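Side-chain contact in McyG protein (Microcystis aeruginosa PCC 7806, PDB 4R0M), which probably activates phenylalanine or a related phenyl-bearing acid as its adenylate, for loading onto a carrier protein in microcystin synthesis: residues A[337-340]-A[341-345]. Numbering follows the deposited sequence.
Sequences TESC and SGITW. With FA5 (adenosine-5'-[phenylalaninyl-phosphate]), chain C.
Ser339 reaches across the turn to the start of the strand that follows it. Its CB packs against the end of Ile343, 3.9 Å from CD1, and OG then donates a hydrogen bond of 2.8 Å to Ser341 O. The hydroxyl sits between the backbone N and the carbonyl carbon (chi1 71°), a torsion that swings OG into the plane of the Ser341 carbonyl, where it approaches at a C=O...donor angle of 160°. Ile343 CB lies 3.8 Å from Ser339 OG. Losing this hydroxyl to an alanine here is likely to leave Ser341 O without its side-chain donor and the turn less firmly tied to the strand. The backbone of Ser339 makes a second link: one water donates to both Ser339 O and Gly342 O.

The turn joins the antiparallel strands 330-336 and 341-345 of the large mixed sheet in this adenylation domain, and Ile343 and Thr344 form a classic beta bulge opposite Phe334. At its start Thr337 grips the phosphate of the phenylalanyl-adenylate twice, through OG1 at 2.6 Å from OP2 and through its backbone N, the N-H pointing at the same oxygen at 160°. At the other end, Ser341 CB lies 3.9 Å from FA5 CD2, and Gly342 N comes within 3.5 Å of FA5 CE1, so the strand lines the pocket of the phenyl ring. Ser341 OG turns back to donate to Cys340 O, meeting that carbonyl from the side and tilted from its plane, while helix 227-240 packs against both Thr337 and Ser341.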
loop_
_atom_site.group_PDB
_atom_site.type_symbol
_atom_site.label_atom_id
_atom_site.label_comp_id
_atom_site.label_asym_id
_atom_site.label_seq_id
_atom_site.Cartn_x
_atom_site.Cartn_y
_atom_site.Cartn_z
ATOM N N THR A 337 4.341 6.351 -0.948
ATOM C CA THR A 337 4.634 6.858 0.390
ATOM C C THR A 337 5.226 8.267 0.317
ATOM O O THR A 337 4.904 9.128 1.138
ATOM C CB THR A 337 5.595 5.910 1.140
ATOM O OG1 THR A 337 5.045 4.585 1.143
ATOM C CG2 THR A 337 5.806 6.362 2.573
ATOM N N GLU A 338 6.066 8.491 -0.690
ATOM C CA GLU A 338 6.755 9.765 -0.885
ATOM C C GLU A 338 5.821 10.934 -1.228
ATOM O O GLU A 338 6.215 12.099 -1.119
ATOM C CB GLU A 338 7.851 9.619 -1.948
ATOM C CG GLU A 338 9.103 8.888 -1.466
ATOM C CD GLU A 338 9.015 7.372 -1.576
ATOM O OE1 GLU A 338 7.917 6.833 -1.837
ATOM O OE2 GLU A 338 10.059 6.711 -1.403
ATOM N N SER A 339 4.590 10.622 -1.632
ATOM C CA SER A 339 3.600 11.650 -1.965
ATOM C C SER A 339 2.315 11.529 -1.140
ATOM O O SER A 339 1.245 11.939 -1.592
ATOM C CB SER A 339 3.277 11.624 -3.468
ATOM O OG SER A 339 2.524 10.470 -3.818
ATOM N N CYS A 340 2.428 10.973 0.067
ATOM C CA CYS A 340 1.284 10.796 0.974
ATOM C C CYS A 340 0.158 10.100 0.192
ATOM O O CYS A 340 -0.960 10.622 0.086
ATOM C CB CYS A 340 0.804 12.149 1.516
ATOM S SG CYS A 340 2.113 13.251 2.100
ATOM N N SER A 341 0.472 8.914 -0.333
ATOM C CA SER A 341 -0.435 8.124 -1.184
ATOM C C SER A 341 -0.813 8.870 -2.476
ATOM O O SER A 341 0.053 9.480 -3.109
ATOM C CB SER A 341 -1.657 7.582 -0.414
ATOM O OG SER A 341 -2.644 8.575 -0.206
ATOM N N GLY A 342 -2.092 8.819 -2.854
ATOM C CA GLY A 342 -2.570 9.316 -4.153
ATOM C C GLY A 342 -2.081 10.682 -4.596
ATOM O O GLY A 342 -2.150 11.649 -3.839
ATOM N N ILE A 343 -1.584 10.754 -5.831
ATOM C CA ILE A 343 -1.125 12.015 -6.426
ATOM C C ILE A 343 -1.782 12.290 -7.788
ATOM O O ILE A 343 -1.932 13.450 -8.182
ATOM C CB ILE A 343 0.420 12.096 -6.518
ATOM C CG1 ILE A 343 0.870 13.528 -6.842
ATOM C CG2 ILE A 343 0.972 11.086 -7.519
ATOM C CD1 ILE A 343 2.344 13.794 -6.628
ATOM N N THR A 344 -2.160 11.227 -8.501
ATOM C CA THR A 344 -2.987 11.355 -9.702
ATOM C C THR A 344 -4.250 10.515 -9.536
ATOM O O THR A 344 -4.225 9.474 -8.880
ATOM C CB THR A 344 -2.256 10.935 -11.004
ATOM O OG1 THR A 344 -2.081 9.512 -11.033
ATOM C CG2 THR A 344 -0.902 11.628 -11.146
ATOM N N TRP A 345 -5.352 10.977 -10.122
ATOM C CA TRP A 345 -6.630 10.275 -10.028
ATOM C C TRP A 345 -7.293 10.212 -11.370
ATOM O O TRP A 345 -7.360 11.215 -12.083
ATOM C CB TRP A 345 -7.560 10.964 -9.032
ATOM C CG TRP A 345 -6.967 11.149 -7.653
ATOM C CD1 TRP A 345 -6.328 12.277 -7.149
ATOM C CD2 TRP A 345 -6.941 10.175 -6.551
ATOM N NE1 TRP A 345 -5.925 12.075 -5.855
ATOM C CE2 TRP A 345 -6.258 10.837 -5.436
ATOM C CE3 TRP A 345 -7.398 8.873 -6.382
ATOM C CZ2 TRP A 345 -6.054 10.204 -4.218
ATOM C CZ3 TRP A 345 -7.186 8.244 -5.150
ATOM C CH2 TRP A 345 -6.528 8.895 -4.097
HETATM C C FA5 C . 1.993 2.433 -2.219
HETATM O O FA5 C . 1.894 1.264 -2.572
HETATM C CA FA5 C . 1.020 3.463 -2.733
HETATM N N FA5 C . 1.016 3.283 -4.165
HETATM C CB FA5 C . -0.404 3.240 -2.202
HETATM C CG FA5 C . -1.546 4.111 -2.739
HETATM C CD1 FA5 C . -1.470 4.864 -3.911
HETATM C CD2 FA5 C . -2.750 4.147 -2.022
HETATM C CE1 FA5 C . -2.556 5.635 -4.344
HETATM C CE2 FA5 C . -3.845 4.907 -2.449
HETATM C CZ FA5 C . -3.747 5.658 -3.618
HETATM P P FA5 C . 4.613 2.272 -1.506
HETATM O OP1 FA5 C . 4.774 0.978 -0.753
HETATM O OP2 FA5 C . 5.538 3.418 -1.184
HETATM O OP3 FA5 C . 3.087 2.796 -1.319
HETATM O "O5'" FA5 C . 4.772 1.909 -3.068
HETATM C "C5'" FA5 C . 4.746 2.897 -4.095
HETATM C "C4'" FA5 C . 4.999 2.204 -5.425
HETATM O "O4'" FA5 C . 3.936 1.310 -5.778
HETATM C "C3'" FA5 C . 5.086 3.171 -6.588
HETATM O "O3'" FA5 C . 6.376 3.772 -6.692
HETATM C "C2'" FA5 C . 4.782 2.272 -7.765
HETATM O "O2'" FA5 C . 5.959 1.567 -8.175
HETATM C "C1'" FA5 C . 3.795 1.271 -7.201
HETATM N N9 FA5 C . 2.424 1.678 -7.602
HETATM C C8 FA5 C . 1.527 2.300 -6.815
HETATM N N7 FA5 C . 0.364 2.534 -7.471
HETATM C C5 FA5 C . 0.508 2.061 -8.721
HETATM C C6 FA5 C . -0.332 1.982 -9.943
HETATM N N6 FA5 C . -1.594 2.471 -9.959
HETATM N N1 FA5 C . 0.202 1.406 -11.046
HETATM C C2 FA5 C . 1.460 0.916 -11.051
HETATM N N3 FA5 C . 2.275 0.948 -9.979
HETATM C C4 FA5 C . 1.868 1.500 -8.806
HETATM O O HOH W 1 -0.008 13.550 -3.404
#